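PDB 3HX6: type 4 fimbrial biogenesis protein PilY1 from Pseudomonas aeruginosa, which primes type IV pilus assembly, stabilises the assembled fibres, takes part in adhesion to host cells, and supports twitching motility that seems to need calcium binding and release. Local coordinates for residues 56-61 with 76-81; 412-417 with 488-493. The protein carries 3 engineered substitutions. All blocks are in the same frame, centred on the assembly; numbering follows the deposited sequence.

Contact 1: 56-61 with 76-81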
loop_
_atom_site.group_PDB
_atom_site.type_symbol
_atom_site.label_atom_id
_atom_site.label_comp_id
_atom_site.label_asym_id
_atom_site.label_seq_id
_atom_site.Cartn_x
_atom_site.Cartn_y
_atom_site.Cartn_z
ATOM N N GLY A 56 -2.832 -4.645 -14.611
ATOM C CA GLY A 56 -1.971 -3.478 -14.639
ATOM C C GLY A 56 -0.520 -3.887 -14.460
ATOM O O GLY A 56 0.170 -4.191 -15.434
ATOM N N LYS A 57 -0.060 -3.904 -13.211
ATOM C CA LYS A 57 1.315 -4.282 -12.899
ATOM C C LYS A 57 1.479 -5.796 -12.790
ATOM O O LYS A 57 0.495 -6.545 -12.809
ATOM C CB LYS A 57 1.755 -3.655 -11.573
ATOM C CG LYS A 57 1.895 -2.145 -11.585
ATOM C CD LYS A 57 2.588 -1.674 -10.314
ATOM C CE LYS A 57 2.801 -0.171 -10.314
ATOM N NZ LYS A 57 3.611 0.271 -9.138
ATOM N N ALA A 58 2.730 -6.237 -12.673
ATOM C CA ALA A 58 3.028 -7.655 -12.530
ATOM C C ALA A 58 2.314 -8.102 -11.260
ATOM O O ALA A 58 2.220 -7.346 -10.292
ATOM C CB ALA A 58 4.525 -7.874 -12.401
ATOM N N GLN A 59 1.808 -9.327 -11.270
ATOM C CA GLN A 59 1.077 -9.846 -10.128
ATOM C C GLN A 59 1.923 -10.197 -8.912
ATOM O O GLN A 59 1.482 -10.019 -7.781
ATOM C CB GLN A 59 0.264 -11.073 -10.554
ATOM C CG GLN A 59 -0.271 -11.897 -9.395
ATOM C CD GLN A 59 -1.150 -13.047 -9.850
ATOM O OE1 GLN A 59 -0.906 -13.658 -10.890
ATOM N NE2 GLN A 59 -2.169 -13.359 -9.057
ATOM N N TYR A 60 3.138 -10.683 -9.134
ATOM C CA TYR A 60 3.984 -11.102 -8.021
ATOM C C TYR A 60 5.172 -10.197 -7.735
ATOM O O TYR A 60 5.478 -9.277 -8.490
ATOM C CB TYR A 60 4.518 -12.518 -8.278
ATOM C CG TYR A 60 3.505 -13.496 -8.843
ATOM C CD1 TYR A 60 2.358 -13.839 -8.129
ATOM C CD2 TYR A 60 3.695 -14.076 -10.098
ATOM C CE1 TYR A 60 1.420 -14.739 -8.654
ATOM C CE2 TYR A 60 2.767 -14.976 -10.630
ATOM C CZ TYR A 60 1.630 -15.302 -9.904
ATOM O OH TYR A 60 0.693 -16.169 -10.438
ATOM N N LEU A 61 5.830 -10.478 -6.616
ATOM C CA LEU A 61 7.027 -9.757 -6.227
ATOM C C LEU A 61 8.140 -10.629 -6.776
ATOM O O LEU A 61 8.113 -11.852 -6.626
ATOM C CB LEU A 61 7.143 -9.657 -4.707
ATOM C CG LEU A 61 6.167 -8.709 -4.007
ATOM C CD1 LEU A 61 6.484 -8.679 -2.525
ATOM C CD2 LEU A 61 6.275 -7.308 -4.603
ATOM N N THR A 76 12.557 -8.157 -15.144
ATOM C CA THR A 76 12.422 -7.459 -16.420
ATOM C C THR A 76 10.966 -7.488 -16.887
ATOM O O THR A 76 10.500 -6.570 -17.562
ATOM C CB THR A 76 13.329 -8.067 -17.517
ATOM O OG1 THR A 76 13.012 -9.449 -17.699
ATOM C CG2 THR A 76 14.796 -7.939 -17.129
ATOM N N PHE A 77 10.249 -8.548 -16.527
ATOM C CA PHE A 77 8.844 -8.655 -16.894
ATOM C C PHE A 77 8.071 -7.641 -16.068
ATOM O O PHE A 77 7.214 -6.931 -16.581
ATOM C CB PHE A 77 8.303 -10.048 -16.582
ATOM C CG PHE A 77 6.835 -10.205 -16.877
ATOM C CD1 PHE A 77 6.392 -10.392 -18.180
ATOM C CD2 PHE A 77 5.898 -10.157 -15.852
ATOM C CE1 PHE A 77 5.034 -10.538 -18.457
ATOM C CE2 PHE A 77 4.541 -10.300 -16.120
ATOM C CZ PHE A 77 4.112 -10.489 -17.425
ATOM N N ALA A 78 8.374 -7.593 -14.777
ATOM C CA ALA A 78 7.707 -6.667 -13.869
ATOM C C ALA A 78 7.944 -5.235 -14.334
ATOM O O ALA A 78 7.009 -4.432 -14.410
ATOM C CB ALA A 78 8.231 -6.856 -12.449
ATOM N N GLU A 79 9.196 -4.922 -14.653
ATOM C CA GLU A 79 9.550 -3.586 -15.118
ATOM C C GLU A 79 8.727 -3.202 -16.337
ATOM O O GLU A 79 8.216 -2.088 -16.426
ATOM C CB GLU A 79 11.038 -3.518 -15.469
ATOM C CG GLU A 79 11.961 -3.385 -14.267
ATOM C CD GLU A 79 11.752 -2.083 -13.515
ATOM O OE1 GLU A 79 11.822 -1.010 -14.152
ATOM O OE2 GLU A 79 11.522 -2.134 -12.289
ATOM N N ALA A 80 8.604 -4.132 -17.276
ATOM C CA ALA A 80 7.843 -3.884 -18.491
ATOM C C ALA A 80 6.387 -3.551 -18.188
ATOM O O ALA A 80 5.808 -2.650 -18.795
ATOM C CB ALA A 80 7.918 -5.096 -19.403
ATOM N N GLN A 81 5.802 -4.268 -17.235
ATOM C CA GLN A 81 4.404 -4.063 -16.879
ATOM C C GLN A 81 4.141 -2.821 -16.036
ATOM O O GLN A 81 2.988 -2.461 -15.802
ATOM C CB GLN A 81 3.871 -5.308 -16.172
ATOM C CG GLN A 81 4.296 -6.594 -16.862
ATOM C CD GLN A 81 4.067 -6.559 -18.363
ATOM O OE1 GLN A 81 4.786 -7.205 -19.128
ATOM N NE2 GLN A 81 3.058 -5.816 -18.793
HETATM O O HOH W 1 4.906 -4.374 -12.763
#
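The methyl of Ala-58 makes the apolar contact with helix 74-82: its CB lies 3.7 Å from Ala-78 CA and 3.8 Å from Ala-78 CB, so it sits against the helix backbone as well as the neighbouring methyl. Farther round the same helix, the Phe-77 ring reaches Ala-58 CB obliquely, with CD2 4.4 Å away. Gln-81 adds its aliphatic root, CB resting 3.8 Å from Ala-58 N. Beyond CB the glutamine turns away from the loop: CG stands beside the backbone N (chi1 -44°) and the chain bends again at chi2 (-48°), which brings Gln-81 OE1 over one face of the Phe-77 ring, 3.4 Å above its plane and offset toward the rim. The polar link across the contact runs through water. One water accepts from Ala-58 N at 2.9 Å and donates to Ala-78 O at 2.7 Å, tying loop backbone to helix backbone. Gly-56 O and Gln-81 O are both acceptors, yet approach to 3.3 Å; Arg-84 NE donates to Gly-56 O. Asp-144 on strand 141-147 touches both Ala-58 and Phe-77, and its carboxylate accepts from Gln-59 N. The arrangement belongs to the first four-stranded antiparallel blade of the beta-propeller, where the loop leaving edge strand 54-55 packs on a helix inserted before the next strand, 87-91.

Contact 2: 412-417 with 488-493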
loop_
_atom_site.group_PDB
_atom_site.type_symbol
_atom_site.label_atom_id
_atom_site.label_comp_id
_atom_site.label_asym_id
_atom_site.label_seq_id
_atom_site.Cartn_x
_atom_site.Cartn_y
_atom_site.Cartn_z
ATOM N N ILE A 412 -25.042 -4.749 12.234
ATOM C CA ILE A 412 -23.981 -5.698 12.498
ATOM C C ILE A 412 -24.470 -6.985 13.126
ATOM O O ILE A 412 -25.635 -7.119 13.510
ATOM C CB ILE A 412 -22.917 -5.063 13.423
ATOM C CG1 ILE A 412 -23.550 -4.603 14.739
ATOM C CG2 ILE A 412 -22.309 -3.838 12.749
ATOM C CD1 ILE A 412 -23.862 -5.701 15.723
ATOM N N ARG A 413 -23.560 -7.942 13.217
ATOM C CA ARG A 413 -23.860 -9.212 13.837
ATOM C C ARG A 413 -22.706 -9.551 14.759
ATOM O O ARG A 413 -21.557 -9.195 14.488
ATOM C CB ARG A 413 -24.046 -10.301 12.782
ATOM C CG ARG A 413 -25.395 -10.239 12.094
ATOM C CD ARG A 413 -25.571 -11.330 11.046
ATOM N NE ARG A 413 -26.888 -11.242 10.419
ATOM C CZ ARG A 413 -27.270 -11.976 9.381
ATOM N NH1 ARG A 413 -26.430 -12.852 8.845
ATOM N NH2 ARG A 413 -28.491 -11.837 8.883
ATOM N N ILE A 414 -23.027 -10.198 15.871
ATOM C CA ILE A 414 -22.015 -10.607 16.833
ATOM C C ILE A 414 -22.022 -12.121 16.888
ATOM O O ILE A 414 -23.080 -12.749 16.928
ATOM C CB ILE A 414 -22.300 -10.041 18.250
ATOM C CG1 ILE A 414 -22.078 -8.526 18.254
ATOM C CG2 ILE A 414 -21.393 -10.701 19.284
ATOM C CD1 ILE A 414 -23.368 -7.750 18.257
ATOM N N ALA A 415 -20.831 -12.702 16.872
ATOM C CA ALA A 415 -20.688 -14.145 16.911
ATOM C C ALA A 415 -20.220 -14.573 18.290
ATOM O O ALA A 415 -19.659 -13.774 19.038
ATOM C CB ALA A 415 -19.674 -14.594 15.857
ATOM N N SER A 416 -20.454 -15.840 18.612
ATOM C CA SER A 416 -20.028 -16.413 19.882
ATOM C C SER A 416 -18.508 -16.506 19.844
ATOM O O SER A 416 -17.889 -16.268 18.798
ATOM C CB SER A 416 -20.621 -17.814 20.053
ATOM O OG SER A 416 -20.274 -18.652 18.957
ATOM N N GLN A 417 -17.910 -16.862 20.976
ATOM C CA GLN A 417 -16.460 -16.974 21.065
ATOM C C GLN A 417 -16.078 -18.203 21.886
ATOM O O GLN A 417 -15.337 -18.115 22.859
ATOM C CB GLN A 417 -15.889 -15.708 21.707
ATOM C CG GLN A 417 -14.373 -15.617 21.717
ATOM C CD GLN A 417 -13.893 -14.277 22.246
ATOM O OE1 GLN A 417 -13.328 -13.466 21.511
ATOM N NE2 GLN A 417 -14.125 -14.037 23.521
ATOM N N GLY A 488 -13.572 -20.109 14.501
ATOM C CA GLY A 488 -14.797 -19.850 13.760
ATOM C C GLY A 488 -15.660 -18.817 14.470
ATOM O O GLY A 488 -16.735 -18.453 13.996
ATOM N N GLY A 489 -15.183 -18.335 15.612
ATOM C CA GLY A 489 -15.950 -17.361 16.368
ATOM C C GLY A 489 -15.397 -15.950 16.341
ATOM O O GLY A 489 -14.565 -15.598 15.499
ATOM N N ARG A 490 -15.864 -15.142 17.283
ATOM C CA ARG A 490 -15.456 -13.753 17.406
ATOM C C ARG A 490 -13.981 -13.631 17.762
ATOM O O ARG A 490 -13.491 -14.333 18.646
ATOM C CB ARG A 490 -16.300 -13.086 18.495
ATOM C CG ARG A 490 -15.933 -11.663 18.845
ATOM C CD ARG A 490 -16.219 -11.429 20.326
ATOM N NE ARG A 490 -17.493 -12.026 20.685
ATOM C CZ ARG A 490 -17.819 -12.450 21.898
ATOM N NH1 ARG A 490 -16.964 -12.344 22.903
ATOM N NH2 ARG A 490 -19.001 -13.011 22.091
ATOM N N THR A 491 -13.280 -12.737 17.074
ATOM C CA THR A 491 -11.867 -12.495 17.347
ATOM C C THR A 491 -11.769 -11.804 18.706
ATOM O O THR A 491 -12.755 -11.242 19.187
ATOM C CB THR A 491 -11.261 -11.565 16.287
ATOM O OG1 THR A 491 -12.153 -10.463 16.079
ATOM C CG2 THR A 491 -11.060 -12.307 14.956
ATOM N N SER A 492 -10.590 -11.845 19.327
ATOM C CA SER A 492 -10.403 -11.203 20.619
ATOM C C SER A 492 -9.942 -9.763 20.404
ATOM O O SER A 492 -9.685 -9.025 21.352
ATOM C CB SER A 492 -9.373 -11.969 21.460
ATOM O OG SER A 492 -8.111 -12.006 20.820
ATOM N N PHE A 493 -9.844 -9.368 19.142
ATOM C CA PHE A 493 -9.431 -8.019 18.788
ATOM C C PHE A 493 -10.428 -7.521 17.751
ATOM O O PHE A 493 -11.079 -8.325 17.081
ATOM C CB PHE A 493 -8.012 -8.053 18.215
ATOM C CG PHE A 493 -7.842 -9.023 17.079
ATOM C CD1 PHE A 493 -8.136 -8.644 15.774
ATOM C CD2 PHE A 493 -7.410 -10.323 17.319
ATOM C CE1 PHE A 493 -8.000 -9.544 14.722
ATOM C CE2 PHE A 493 -7.271 -11.232 16.278
ATOM C CZ PHE A 493 -7.566 -10.846 14.978
#
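Ile-414 meets 488-493 with its CG2 branch, 4.4 Å from Arg-490 NE and oblique to the guanidinium. At the next residue, Arg-490 holds Ala-415 O side-on, NE and NH2 each donating at 3.2 Å with an N-H...O angle of 140°. NE lies nearly on the line of the carbonyl and NH2 in the carbonyl plane, while the oxygen sits somewhat off the guanidinium plane. Arg-490 reaches this place with CG anti to its own N (chi1 175°) and then bends at chi2 and chi3, which turns NE and NH2 to the carbonyl of Ala-415. Strand 408-415 runs between 392-405 and 521-524 in the large mixed sheet of this C-terminal domain of PilY1, and residues 489-492, in the loop after strand 477-483, run at roughly a right angle to 414-417. Ser-416 O then accepts from Arg-490 N at 2.8 Å, a nearly straight bond (168°), and Gly-489 CA passes 3.3 Å from the same oxygen. Ser-416 OG turns elsewhere, to Thr-396 N. Last, Gln-417 lays CB over the centre of one guanidinium face, 3.7 Å above the plane, and from there its extended side chain crosses that of Arg-490.

Contact 1 closes within the early part of the chain, well before contact 2 opens, and the two do not touch: their centres are 39 Å apart and their nearest atoms about 23 Å. Their centres lie 24 Å and 22 Å from that of the chain, yet contact 1 is at the surface and contact 2 is buried. They differ in character too, the first being bridged by water and the second held by direct bonds from an arginine. The calcium loop, Asp-258 to Asp-266, comes between them in sequence, and both contacts lie away from it. Contact 1 is within reach of the second subunit, whose Gln-537 packs on Leu-61, whereas no other chain of the assembly touches 412-417 or 488-493.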